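Local coordinates for Alpha/beta hydrolase fold-3 domain-containing protein (Enterococcus faecalis, PDB 2QRU) that is of unknown function but has the alpha/beta hydrolase fold and probably acts as a hydrolase, at residues 36-41 against 131-136; 65-70 against 74-79; 101-106 against 251-256; 174-179 against 187-192. One frame throughout, in Å; residues are numbered along the deposited sequence.

Contact 1: residues 36-41 against 131-136. With PO4 (phosphate ion), chain B.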
loop_
_atom_site.group_PDB
_atom_site.type_symbol
_atom_site.label_atom_id
_atom_site.label_comp_id
_atom_site.label_asym_id
_atom_site.label_seq_id
_atom_site.Cartn_x
_atom_site.Cartn_y
_atom_site.Cartn_z
ATOM N N GLY A 36 -6.274 -1.996 3.028
ATOM C CA GLY A 36 -7.081 -2.106 4.240
ATOM C C GLY A 36 -7.169 -0.831 5.067
ATOM O O GLY A 36 -7.478 -0.897 6.267
ATOM N N GLY A 37 -6.905 0.321 4.449
ATOM C CA GLY A 37 -7.119 1.605 5.145
ATOM C C GLY A 37 -6.238 1.900 6.356
ATOM O O GLY A 37 -6.550 2.810 7.127
HETATM N N MSE A 38 -5.148 1.147 6.511
HETATM C CA MSE A 38 -4.281 1.188 7.709
HETATM C C MSE A 38 -5.004 0.803 8.981
HETATM O O MSE A 38 -4.530 1.110 10.076
HETATM C CB MSE A 38 -3.574 2.550 7.864
HETATM C CG MSE A 38 -2.585 2.766 6.714
HETATM SE SE MSE A 38 -1.897 4.628 6.698
HETATM C CE MSE A 38 -3.529 5.521 6.055
ATOM N N ILE A 39 -6.165 0.155 8.823
ATOM C CA ILE A 39 -6.930 -0.375 9.960
ATOM C C ILE A 39 -7.113 -1.904 9.910
ATOM O O ILE A 39 -7.170 -2.568 10.966
ATOM C CB ILE A 39 -8.344 0.270 10.080
ATOM C CG1 ILE A 39 -8.291 1.817 10.077
ATOM C CG2 ILE A 39 -9.119 -0.321 11.271
ATOM C CD1 ILE A 39 -8.068 2.434 11.340
ATOM N N TYR A 40 -7.257 -2.474 8.709
ATOM C CA TYR A 40 -7.392 -3.922 8.584
ATOM C C TYR A 40 -6.485 -4.490 7.486
ATOM O O TYR A 40 -5.753 -3.754 6.842
ATOM C CB TYR A 40 -8.868 -4.325 8.380
ATOM C CG TYR A 40 -9.436 -4.152 6.976
ATOM C CD1 TYR A 40 -9.864 -2.901 6.505
ATOM C CD2 TYR A 40 -9.570 -5.258 6.125
ATOM C CE1 TYR A 40 -10.385 -2.754 5.202
ATOM C CE2 TYR A 40 -10.086 -5.127 4.828
ATOM C CZ TYR A 40 -10.511 -3.889 4.379
ATOM O OH TYR A 40 -11.019 -3.796 3.091
ATOM N N GLY A 41 -6.516 -5.811 7.329
ATOM C CA GLY A 41 -5.910 -6.440 6.153
ATOM C C GLY A 41 -4.586 -7.115 6.421
ATOM O O GLY A 41 -4.116 -7.176 7.570
ATOM N N TYR A 131 -4.188 2.686 -6.909
ATOM C CA TYR A 131 -5.222 3.538 -6.283
ATOM C C TYR A 131 -4.892 3.988 -4.835
ATOM O O TYR A 131 -5.742 3.993 -3.930
ATOM C CB TYR A 131 -6.622 2.923 -6.440
ATOM C CG TYR A 131 -6.706 1.424 -6.234
ATOM C CD1 TYR A 131 -6.808 0.875 -4.962
ATOM C CD2 TYR A 131 -6.669 0.550 -7.329
ATOM C CE1 TYR A 131 -6.897 -0.524 -4.774
ATOM C CE2 TYR A 131 -6.731 -0.845 -7.150
ATOM C CZ TYR A 131 -6.844 -1.371 -5.882
ATOM O OH TYR A 131 -6.967 -2.773 -5.748
ATOM N N GLY A 132 -3.633 4.397 -4.667
ATOM C CA GLY A 132 -3.205 5.025 -3.403
ATOM C C GLY A 132 -3.474 6.532 -3.421
ATOM O O GLY A 132 -4.281 7.057 -4.216
ATOM N N TYR A 133 -2.748 7.233 -2.543
ATOM C CA TYR A 133 -2.967 8.659 -2.316
ATOM C C TYR A 133 -1.736 9.282 -1.691
ATOM O O TYR A 133 -0.883 8.555 -1.157
ATOM C CB TYR A 133 -4.211 8.869 -1.474
ATOM C CG TYR A 133 -4.454 7.878 -0.363
ATOM C CD1 TYR A 133 -5.181 6.691 -0.599
ATOM C CD2 TYR A 133 -4.021 8.144 0.954
ATOM C CE1 TYR A 133 -5.437 5.770 0.440
ATOM C CE2 TYR A 133 -4.265 7.222 1.972
ATOM C CZ TYR A 133 -4.997 6.061 1.717
ATOM O OH TYR A 133 -5.278 5.156 2.728
ATOM N N THR A 134 -1.656 10.626 -1.749
ATOM C CA THR A 134 -0.435 11.341 -1.399
ATOM C C THR A 134 -0.654 12.175 -0.121
ATOM O O THR A 134 0.294 12.728 0.430
ATOM C CB THR A 134 -0.029 12.310 -2.542
ATOM O OG1 THR A 134 -1.179 13.079 -2.918
ATOM C CG2 THR A 134 0.503 11.539 -3.764
ATOM N N ASP A 135 -1.904 12.255 0.318
ATOM C CA ASP A 135 -2.266 12.964 1.544
ATOM C C ASP A 135 -3.580 12.364 2.049
ATOM O O ASP A 135 -4.150 11.474 1.410
ATOM C CB ASP A 135 -2.309 14.493 1.315
ATOM C CG ASP A 135 -3.435 14.933 0.398
ATOM O OD1 ASP A 135 -4.595 14.512 0.625
ATOM O OD2 ASP A 135 -3.169 15.725 -0.540
ATOM N N LEU A 136 -4.020 12.828 3.216
ATOM C CA LEU A 136 -5.195 12.259 3.862
ATOM C C LEU A 136 -6.416 13.204 3.780
ATOM O O LEU A 136 -7.449 12.955 4.426
ATOM C CB LEU A 136 -4.840 11.909 5.323
ATOM C CG LEU A 136 -3.695 10.875 5.434
ATOM C CD1 LEU A 136 -3.278 10.720 6.893
ATOM C CD2 LEU A 136 -4.075 9.542 4.822
HETATM P P PO4 B . -8.211 0.218 1.292
HETATM O O1 PO4 B . -8.716 1.569 0.805
HETATM O O2 PO4 B . -9.177 -0.284 2.358
HETATM O O3 PO4 B . -8.260 -0.824 0.172
HETATM O O4 PO4 B . -6.789 0.397 1.796
#
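The selenomethionine side chain of M38 and the phenol of Y133 approach from opposite directions, the methyl CE coming to 3.8 Å from Y133 OH. This methyl sits at the edge of the tyrosine ring, close to its plane, so the aromatic face takes no part in the touch. M38 is straight as far as SE and then bends (chi3 -73°), which swings CE to where it also reaches the branch CD2 of L136, 4.2 Å away. All three residues are buried, and A105 of helix 105-119 packs against both M38 and Y133. Just before M38, O4 of a phosphate ion, probably from the crystallisation liquor, is gripped by two successive N-H groups, G36 N and G37 N, each 2.7 Å from it. Both residues have positive phi, as suits glycine. The turn is tied together by the carbonyl of G36: its O accepts from I39 N (3.1 Å) and from Y40 N (2.9 Å), while CA of G36 lies against one face of the Y40 ring, off its centre. The glycine-rich loop after strand 28-33, with two N-H groups on one anion oxygen, is consistent with the oxyanion hole built by the HGGG motif of hormone-sensitive-lipase-like alpha/beta hydrolases.

Contact 2: residues 65-70 against 74-79. With EDO (1,2-ethanediol), chain F.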
loop_
_atom_site.group_PDB
_atom_site.type_symbol
_atom_site.label_atom_id
_atom_site.label_comp_id
_atom_site.label_asym_id
_atom_site.label_seq_id
_atom_site.Cartn_x
_atom_site.Cartn_y
_atom_site.Cartn_z
ATOM N N ASP A 65 4.541 -6.874 6.512
ATOM C CA ASP A 65 3.613 -6.400 7.546
ATOM C C ASP A 65 3.827 -4.922 7.835
ATOM O O ASP A 65 4.962 -4.436 7.812
ATOM C CB ASP A 65 3.887 -7.103 8.886
ATOM C CG ASP A 65 3.433 -8.559 8.943
ATOM O OD1 ASP A 65 2.688 -9.058 8.081
ATOM O OD2 ASP A 65 3.845 -9.217 9.918
ATOM N N TYR A 66 2.747 -4.235 8.210
ATOM C CA TYR A 66 2.876 -2.949 8.876
ATOM C C TYR A 66 1.839 -2.808 10.003
ATOM O O TYR A 66 0.815 -3.516 10.023
ATOM C CB TYR A 66 2.822 -1.828 7.836
ATOM C CG TYR A 66 1.560 -1.785 6.982
ATOM C CD1 TYR A 66 0.362 -1.232 7.495
ATOM C CD2 TYR A 66 1.560 -2.283 5.651
ATOM C CE1 TYR A 66 -0.790 -1.157 6.723
ATOM C CE2 TYR A 66 0.404 -2.187 4.863
ATOM C CZ TYR A 66 -0.756 -1.620 5.387
ATOM O OH TYR A 66 -1.885 -1.506 4.599
ATOM N N LEU A 67 2.128 -1.942 10.963
ATOM C CA LEU A 67 1.231 -1.768 12.107
ATOM C C LEU A 67 -0.106 -1.145 11.680
ATOM O O LEU A 67 -0.163 -0.372 10.690
ATOM C CB LEU A 67 1.921 -0.921 13.193
ATOM C CG LEU A 67 3.098 -1.638 13.865
ATOM C CD1 LEU A 67 3.814 -0.654 14.769
ATOM C CD2 LEU A 67 2.650 -2.890 14.677
ATOM N N LEU A 68 -1.164 -1.453 12.442
ATOM C CA LEU A 68 -2.508 -1.013 12.091
ATOM C C LEU A 68 -3.095 -0.122 13.167
ATOM O O LEU A 68 -2.860 -0.332 14.363
ATOM C CB LEU A 68 -3.451 -2.194 11.844
ATOM C CG LEU A 68 -3.014 -3.199 10.769
ATOM C CD1 LEU A 68 -3.967 -4.374 10.753
ATOM C CD2 LEU A 68 -2.928 -2.517 9.387
ATOM N N ALA A 69 -3.839 0.874 12.694
ATOM C CA ALA A 69 -4.607 1.797 13.529
ATOM C C ALA A 69 -5.949 1.158 13.912
ATOM O O ALA A 69 -6.398 0.202 13.252
ATOM C CB ALA A 69 -4.806 3.134 12.775
ATOM N N PRO A 70 -6.595 1.646 14.996
ATOM C CA PRO A 70 -6.188 2.725 15.911
ATOM C C PRO A 70 -5.116 2.304 16.916
ATOM O O PRO A 70 -4.618 3.166 17.662
ATOM C CB PRO A 70 -7.490 3.058 16.662
ATOM C CG PRO A 70 -8.213 1.707 16.732
ATOM C CD PRO A 70 -7.866 1.009 15.413
ATOM N N ILE A 74 -0.847 6.804 12.866
ATOM C CA ILE A 74 -0.186 6.804 11.546
ATOM C C ILE A 74 1.271 7.253 11.628
ATOM O O ILE A 74 2.138 6.674 10.965
ATOM C CB ILE A 74 -0.929 7.658 10.514
ATOM C CG1 ILE A 74 -2.220 6.957 10.075
ATOM C CG2 ILE A 74 -0.025 7.915 9.271
ATOM C CD1 ILE A 74 -2.949 7.700 8.922
ATOM N N ASP A 75 1.537 8.289 12.425
ATOM C CA ASP A 75 2.909 8.773 12.585
ATOM C C ASP A 75 3.805 7.590 12.981
ATOM O O ASP A 75 4.876 7.418 12.424
ATOM C CB ASP A 75 3.021 9.958 13.584
ATOM C CG ASP A 75 2.590 9.601 15.015
ATOM O OD1 ASP A 75 1.707 8.733 15.195
ATOM O OD2 ASP A 75 3.132 10.208 15.973
ATOM N N HIS A 76 3.337 6.768 13.922
ATOM C CA HIS A 76 4.108 5.630 14.424
ATOM C C HIS A 76 4.185 4.493 13.377
ATOM O O HIS A 76 5.237 3.858 13.208
ATOM C CB HIS A 76 3.473 5.158 15.734
ATOM C CG HIS A 76 4.329 4.220 16.530
ATOM N ND1 HIS A 76 4.671 4.461 17.844
ATOM C CD2 HIS A 76 4.897 3.032 16.207
ATOM C CE1 HIS A 76 5.414 3.464 18.296
ATOM N NE2 HIS A 76 5.565 2.583 17.323
ATOM N N ILE A 77 3.074 4.247 12.679
ATOM C CA ILE A 77 3.033 3.251 11.609
ATOM C C ILE A 77 4.133 3.571 10.585
ATOM O O ILE A 77 4.881 2.679 10.163
ATOM C CB ILE A 77 1.651 3.208 10.882
ATOM C CG1 ILE A 77 0.552 2.726 11.843
ATOM C CG2 ILE A 77 1.741 2.266 9.602
ATOM C CD1 ILE A 77 -0.853 2.824 11.284
ATOM N N LEU A 78 4.228 4.853 10.200
ATOM C CA LEU A 78 5.203 5.300 9.189
ATOM C C LEU A 78 6.641 5.144 9.702
ATOM O O LEU A 78 7.477 4.601 8.989
ATOM C CB LEU A 78 4.926 6.770 8.797
ATOM C CG LEU A 78 3.671 6.939 7.940
ATOM C CD1 LEU A 78 3.302 8.418 7.723
ATOM C CD2 LEU A 78 3.802 6.149 6.615
ATOM N N ARG A 79 6.920 5.554 10.945
ATOM C CA ARG A 79 8.253 5.407 11.524
ATOM C C ARG A 79 8.670 3.920 11.548
ATOM O O ARG A 79 9.788 3.558 11.164
ATOM C CB ARG A 79 8.244 5.951 12.967
ATOM C CG ARG A 79 9.564 5.986 13.682
ATOM C CD ARG A 79 9.418 6.889 14.937
ATOM N NE ARG A 79 8.624 8.075 14.600
ATOM C CZ ARG A 79 7.482 8.465 15.183
ATOM N NH1 ARG A 79 6.963 7.800 16.217
ATOM N NH2 ARG A 79 6.866 9.565 14.735
HETATM C C1 EDO F . 5.031 13.543 14.482
HETATM O O1 EDO F . 4.837 12.423 15.360
HETATM C C2 EDO F . 3.903 13.549 13.454
HETATM O O2 EDO F . 3.806 14.802 12.762
HETATM O O HOH W 1 4.382 -0.295 10.463
#
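I77 lays its whole side chain against the backbone of L67 to A69, and the carbonyl oxygen of L67 receives most of it. CB lies 4.0 Å from L67 O, and from it the two branches part round that oxygen: CG1 approaches L67 O to 3.4 Å and also leans on CB of L67, whereas CG2 touches the same oxygen and turns toward CD1 of the Y66 ring. At the tip, CD1 comes within 3.3 Å of L67 O and goes on to A69 N, 3.8 Å away, and to the methyl of A69. L67 O thus faces only carbon here and, buried, has no hydrogen-bonding partner in the model. The segments hold the loop and the start of the helix in a beta-alpha-beta crossover: strand 59-64 runs through this loop into helix 74-93, which leads to parallel strand 98-103, with strand 28-33 lying between the two in the sheet. A water joins loop and helix, accepting from L67 N (2.8 Å) and donating to I77 O (3.0 Å). Near the surface, CD1 of L67 meets CD2 of the H76 imidazole at 4.1 Å. Y66 stacks on the ring of H34 and bonds through its OH to H34 O.

Contact 3: residues 101-106 against 251-256. With PO4 (phosphate ion), chain B.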
loop_
_atom_site.group_PDB
_atom_site.type_symbol
_atom_site.label_atom_id
_atom_site.label_comp_id
_atom_site.label_asym_id
_atom_site.label_seq_id
_atom_site.Cartn_x
_atom_site.Cartn_y
_atom_site.Cartn_z
ATOM N N CYS A 101 5.614 -1.658 -4.358
ATOM C CA CYS A 101 4.263 -1.730 -4.923
ATOM C C CYS A 101 3.272 -1.607 -3.777
ATOM O O CYS A 101 3.443 -2.255 -2.738
ATOM C CB CYS A 101 4.065 -3.076 -5.609
ATOM S SG CYS A 101 2.376 -3.363 -6.284
ATOM N N GLY A 102 2.257 -0.778 -3.952
ATOM C CA GLY A 102 1.303 -0.502 -2.836
ATOM C C GLY A 102 -0.132 -0.554 -3.328
ATOM O O GLY A 102 -0.439 -0.033 -4.413
ATOM N N ARG A 103 -0.994 -1.124 -2.496
ATOM C CA ARG A 103 -2.409 -1.286 -2.809
ATOM C C ARG A 103 -3.201 -0.363 -1.853
ATOM O O ARG A 103 -3.198 -0.593 -0.633
ATOM C CB ARG A 103 -2.776 -2.731 -2.530
ATOM C CG ARG A 103 -4.243 -3.018 -2.692
ATOM C CD ARG A 103 -4.495 -4.535 -2.545
ATOM N NE ARG A 103 -5.874 -4.945 -2.734
ATOM C CZ ARG A 103 -6.212 -6.231 -2.795
ATOM N NH1 ARG A 103 -5.240 -7.146 -2.718
ATOM N NH2 ARG A 103 -7.479 -6.616 -2.965
ATOM N N SER A 104 -3.881 0.634 -2.417
ATOM C CA SER A 104 -4.716 1.580 -1.661
ATOM C C SER A 104 -3.918 2.252 -0.528
ATOM O O SER A 104 -2.947 2.986 -0.805
ATOM C CB SER A 104 -6.012 0.910 -1.189
ATOM O OG SER A 104 -6.883 1.915 -0.686
ATOM N N ALA A 105 -4.248 1.960 0.729
ATOM C CA ALA A 105 -3.444 2.565 1.812
ATOM C C ALA A 105 -1.966 2.180 1.646
ATOM O O ALA A 105 -1.082 2.944 2.019
ATOM C CB ALA A 105 -3.952 2.084 3.172
ATOM N N GLY A 106 -1.710 0.969 1.142
ATOM C CA GLY A 106 -0.333 0.563 0.828
ATOM C C GLY A 106 0.373 1.514 -0.157
ATOM O O GLY A 106 1.589 1.666 -0.090
ATOM N N PHE A 251 -9.927 -2.839 -7.193
ATOM C CA PHE A 251 -10.139 -3.784 -8.308
ATOM C C PHE A 251 -9.124 -4.935 -8.399
ATOM O O PHE A 251 -9.326 -5.867 -9.204
ATOM C CB PHE A 251 -10.331 -3.076 -9.650
ATOM C CG PHE A 251 -9.151 -2.230 -10.070
ATOM C CD1 PHE A 251 -8.030 -2.850 -10.579
ATOM C CD2 PHE A 251 -9.189 -0.825 -9.974
ATOM C CE1 PHE A 251 -6.919 -2.081 -11.004
ATOM C CE2 PHE A 251 -8.096 -0.069 -10.419
ATOM C CZ PHE A 251 -6.983 -0.697 -10.930
ATOM N N LEU A 252 -8.080 -4.918 -7.544
ATOM C CA LEU A 252 -7.218 -6.125 -7.414
ATOM C C LEU A 252 -7.978 -7.357 -6.860
ATOM O O LEU A 252 -7.489 -8.494 -6.959
ATOM C CB LEU A 252 -5.953 -5.856 -6.590
ATOM C CG LEU A 252 -4.883 -4.955 -7.236
ATOM C CD1 LEU A 252 -3.870 -4.714 -6.188
ATOM C CD2 LEU A 252 -4.266 -5.699 -8.381
ATOM N N LYS A 253 -9.172 -7.138 -6.311
ATOM C CA LYS A 253 -10.048 -8.260 -5.908
ATOM C C LYS A 253 -10.629 -9.003 -7.107
ATOM O O LYS A 253 -11.103 -10.158 -6.975
ATOM C CB LYS A 253 -11.186 -7.757 -5.039
ATOM C CG LYS A 253 -10.759 -7.281 -3.672
ATOM C CD LYS A 253 -11.968 -7.022 -2.809
ATOM C CE LYS A 253 -12.851 -5.923 -3.404
ATOM N NZ LYS A 253 -13.967 -5.583 -2.486
ATOM N N GLN A 254 -10.598 -8.347 -8.271
ATOM C CA GLN A 254 -11.211 -8.903 -9.501
ATOM C C GLN A 254 -10.223 -9.045 -10.644
ATOM O O GLN A 254 -10.411 -8.456 -11.718
ATOM C CB GLN A 254 -12.356 -8.032 -10.037
ATOM C CG GLN A 254 -13.411 -7.594 -9.095
ATOM C CD GLN A 254 -14.207 -6.432 -9.690
ATOM O OE1 GLN A 254 -14.305 -5.360 -9.088
ATOM N NE2 GLN A 254 -14.746 -6.633 -10.892
ATOM N N THR A 255 -9.195 -9.857 -10.432
ATOM C CA THR A 255 -8.106 -9.988 -11.406
ATOM C C THR A 255 -8.527 -10.654 -12.718
ATOM O O THR A 255 -7.789 -10.621 -13.703
ATOM C CB THR A 255 -6.924 -10.774 -10.822
ATOM O OG1 THR A 255 -7.376 -12.085 -10.443
ATOM C CG2 THR A 255 -6.332 -10.034 -9.644
ATOM N N LYS A 256 -9.706 -11.269 -12.715
ATOM C CA LYS A 256 -10.231 -11.949 -13.888
ATOM C C LYS A 256 -11.119 -11.054 -14.756
ATOM O O LYS A 256 -11.591 -11.492 -15.823
ATOM C CB LYS A 256 -11.000 -13.217 -13.466
ATOM C CG LYS A 256 -10.239 -14.520 -13.646
ATOM C CD LYS A 256 -8.831 -14.496 -13.092
ATOM C CE LYS A 256 -8.008 -15.630 -13.720
ATOM N NZ LYS A 256 -6.532 -15.349 -13.632
HETATM P P PO4 B . -8.211 0.218 1.292
HETATM O O1 PO4 B . -8.716 1.569 0.805
HETATM O O2 PO4 B . -9.177 -0.284 2.358
HETATM O O3 PO4 B . -8.260 -0.824 0.172
HETATM O O4 PO4 B . -6.789 0.397 1.796
#
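NE of R103, which lies against L252, forms a salt bridge with OD1 of D250, an atom that the hydroxyl of Y131 also grips; that hydroxyl is in turn hydrogen-bonded to L252 N, so the two touching residues are linked to one network. R103 is fully extended, CG anti to the backbone N (chi1 175°), and carries its guanidinium out from the end of strand 98-103. L252 slides past it in the opposite direction: its CB sits over the centre of one guanidinium face, 3.8 Å from R103 CZ, and its CD1 rests on CD of R103 at 3.7 Å. K253 crosses at about a right angle, its CG in the guanidinium plane at the edge, 3.4 Å from R103 NH2. In the conformer described, its chain bends away (chi3 -62°) toward E248. Two residues beyond R103, A105 N gives a hydrogen bond to phosphate O4 (3.2 Å). S104 OG lies too near the phosphate for the geometry there to be trusted, but it is hydrogen-bonded to H249 NE2. S104 itself has a strained backbone, phi 54°, in the sharp turn from strand to helix 105-119. This turn, with G102, S104 and G106 in GxSxG spacing, is consistent with the nucleophile elbow of alpha/beta hydrolases, S104 and H249 probably belonging to a catalytic triad.

Contact 4: residues 174-179 against 187-192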
loop_
_atom_site.group_PDB
_atom_site.type_symbol
_atom_site.label_atom_id
_atom_site.label_comp_id
_atom_site.label_asym_id
_atom_site.label_seq_id
_atom_site.Cartn_x
_atom_site.Cartn_y
_atom_site.Cartn_z
ATOM N N LEU A 174 -14.771 -4.494 9.630
ATOM C CA LEU A 174 -15.898 -3.725 10.166
ATOM C C LEU A 174 -15.466 -2.513 10.989
ATOM O O LEU A 174 -16.191 -1.517 11.045
ATOM C CB LEU A 174 -16.848 -4.611 10.995
ATOM C CG LEU A 174 -17.648 -5.657 10.218
ATOM C CD1 LEU A 174 -18.735 -6.296 11.056
ATOM C CD2 LEU A 174 -18.216 -5.064 8.927
ATOM N N LEU A 175 -14.313 -2.608 11.646
ATOM C CA LEU A 175 -13.841 -1.504 12.487
ATOM C C LEU A 175 -13.525 -0.304 11.600
ATOM O O LEU A 175 -13.839 0.847 11.931
ATOM C CB LEU A 175 -12.608 -1.921 13.300
ATOM C CG LEU A 175 -12.097 -0.915 14.346
ATOM C CD1 LEU A 175 -13.108 -0.667 15.459
ATOM C CD2 LEU A 175 -10.776 -1.401 14.921
ATOM N N TYR A 176 -12.910 -0.600 10.461
ATOM C CA TYR A 176 -12.612 0.401 9.453
ATOM C C TYR A 176 -13.890 1.114 8.994
ATOM O O TYR A 176 -13.993 2.346 9.054
ATOM C CB TYR A 176 -11.903 -0.275 8.277
ATOM C CG TYR A 176 -11.563 0.674 7.155
ATOM C CD1 TYR A 176 -10.788 1.811 7.388
ATOM C CD2 TYR A 176 -12.021 0.434 5.858
ATOM C CE1 TYR A 176 -10.454 2.696 6.330
ATOM C CE2 TYR A 176 -11.725 1.309 4.816
ATOM C CZ TYR A 176 -10.941 2.422 5.049
ATOM O OH TYR A 176 -10.663 3.254 3.987
ATOM N N HIS A 177 -14.881 0.339 8.567
ATOM C CA HIS A 177 -16.096 0.936 8.053
ATOM C C HIS A 177 -16.942 1.612 9.112
ATOM O O HIS A 177 -17.593 2.629 8.833
ATOM C CB HIS A 177 -16.854 -0.048 7.186
ATOM C CG HIS A 177 -16.172 -0.285 5.887
ATOM N ND1 HIS A 177 -16.357 0.535 4.798
ATOM C CD2 HIS A 177 -15.236 -1.191 5.524
ATOM C CE1 HIS A 177 -15.590 0.125 3.806
ATOM N NE2 HIS A 177 -14.903 -0.924 4.219
ATOM N N TYR A 178 -16.897 1.074 10.332
ATOM C CA TYR A 178 -17.492 1.726 11.490
ATOM C C TYR A 178 -16.876 3.118 11.710
ATOM O O TYR A 178 -17.603 4.102 11.869
ATOM C CB TYR A 178 -17.317 0.850 12.738
ATOM C CG TYR A 178 -17.900 1.445 14.007
ATOM C CD1 TYR A 178 -19.266 1.355 14.273
ATOM C CD2 TYR A 178 -17.086 2.080 14.945
ATOM C CE1 TYR A 178 -19.814 1.890 15.439
ATOM C CE2 TYR A 178 -17.627 2.626 16.122
ATOM C CZ TYR A 178 -18.988 2.522 16.356
ATOM O OH TYR A 178 -19.532 3.045 17.508
ATOM N N SER A 179 -15.542 3.203 11.689
ATOM C CA SER A 179 -14.877 4.471 11.977
ATOM C C SER A 179 -15.242 5.511 10.919
ATOM O O SER A 179 -15.451 6.676 11.250
ATOM C CB SER A 179 -13.359 4.317 12.133
ATOM O OG SER A 179 -12.699 4.043 10.902
ATOM N N HIS A 187 -9.529 10.311 14.159
ATOM C CA HIS A 187 -9.203 10.043 15.557
ATOM C C HIS A 187 -8.468 8.701 15.659
ATOM O O HIS A 187 -7.464 8.590 16.374
ATOM C CB HIS A 187 -10.454 10.051 16.437
ATOM C CG HIS A 187 -10.161 9.823 17.887
ATOM N ND1 HIS A 187 -9.634 10.804 18.700
ATOM C CD2 HIS A 187 -10.287 8.719 18.662
ATOM C CE1 HIS A 187 -9.464 10.317 19.920
ATOM N NE2 HIS A 187 -9.850 9.054 19.921
ATOM N N PHE A 188 -8.963 7.703 14.933
ATOM C CA PHE A 188 -8.330 6.378 14.922
ATOM C C PHE A 188 -6.892 6.491 14.425
ATOM O O PHE A 188 -5.996 5.831 14.939
ATOM C CB PHE A 188 -9.122 5.385 14.062
ATOM C CG PHE A 188 -10.254 4.705 14.797
ATOM C CD1 PHE A 188 -10.765 5.236 15.989
ATOM C CD2 PHE A 188 -10.828 3.548 14.283
ATOM C CE1 PHE A 188 -11.816 4.608 16.664
ATOM C CE2 PHE A 188 -11.887 2.918 14.954
ATOM C CZ PHE A 188 -12.375 3.443 16.133
ATOM N N TYR A 189 -6.683 7.331 13.413
ATOM C CA TYR A 189 -5.352 7.537 12.825
ATOM C C TYR A 189 -4.407 8.408 13.678
ATOM O O TYR A 189 -3.199 8.431 13.445
ATOM C CB TYR A 189 -5.510 8.237 11.481
ATOM C CG TYR A 189 -5.992 7.395 10.320
ATOM C CD1 TYR A 189 -5.873 5.987 10.314
ATOM C CD2 TYR A 189 -6.466 8.041 9.156
ATOM C CE1 TYR A 189 -6.278 5.238 9.192
ATOM C CE2 TYR A 189 -6.876 7.319 8.057
ATOM C CZ TYR A 189 -6.779 5.911 8.084
ATOM O OH TYR A 189 -7.164 5.229 6.979
ATOM N N GLY A 190 -4.951 9.127 14.658
ATOM C CA GLY A 190 -4.137 10.086 15.436
ATOM C C GLY A 190 -3.823 11.391 14.717
ATOM O O GLY A 190 -2.857 12.104 15.075
ATOM N N LEU A 191 -4.666 11.771 13.762
ATOM C CA LEU A 191 -4.449 13.039 13.019
ATOM C C LEU A 191 -4.797 14.266 13.886
ATOM O O LEU A 191 -5.704 14.192 14.704
ATOM C CB LEU A 191 -5.283 13.083 11.750
ATOM C CG LEU A 191 -4.989 11.927 10.783
ATOM C CD1 LEU A 191 -5.819 12.022 9.509
ATOM C CD2 LEU A 191 -3.516 11.938 10.436
ATOM N N PRO A 192 -4.062 15.374 13.710
ATOM C CA PRO A 192 -4.323 16.607 14.482
ATOM C C PRO A 192 -5.799 17.024 14.464
ATOM O O PRO A 192 -6.432 17.098 13.400
ATOM C CB PRO A 192 -3.468 17.656 13.754
ATOM C CG PRO A 192 -2.308 16.844 13.217
ATOM C CD PRO A 192 -2.926 15.537 12.782
#
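F188 lays the CD2-CE2 side of its ring against L175 and S179, joining two successive short helices, 173-181 and 185-189, of the insertion between strands 127-130 and 213-218, where many alpha/beta hydrolases carry a cap. With CG of F188 anti to its carbonyl carbon (chi1 -85°), the ring leans toward helix 173-181. Its CD2 comes to 3.4 Å from S179 CB, and its CE2 to 3.8 Å from L175 CD1. The leucine crosses the phenylalanine obliquely. CB of S179 points toward the ring, while chi1 71° turns the hydroxyl back to its own helix, where OG donates to Y176 O at 2.8 Å. Beside this, the edge of the Y176 ring faces the phenol of Y189, with CE1 of Y176 4.2 Å from Y189 OH, a hydroxyl whose hydrogen bond goes to G37 O. Helix 185-189 closes in a Schellman motif: G190, at positive phi, turns the chain out of the helix, and G190 N bonds back to H187 O at 3.1 Å.

Overall arrangement
Contacts 1 and 3 lie about 11 Å apart, centre to centre, at the ends of strands of the central sheet, and share the phosphate; their segments alternate along the chain. Contact 2 is nested inside the loop closed by contact 1 and is joined to it by a probable hydrogen bond from A69 N to M38 O. Contact 4 is nested inside the loop closed by contact 3, yet stays about 6 Å from it at the nearest atoms. A probable hydrogen bond from I74 N to Y189 O joins it to contact 2. Contact 4 also touches contact 1, Y176 lying on Y40 and I39, which puts helices 173-181 and 185-189 beside the glycine-rich loop; the probable active site lies between them and the sheet.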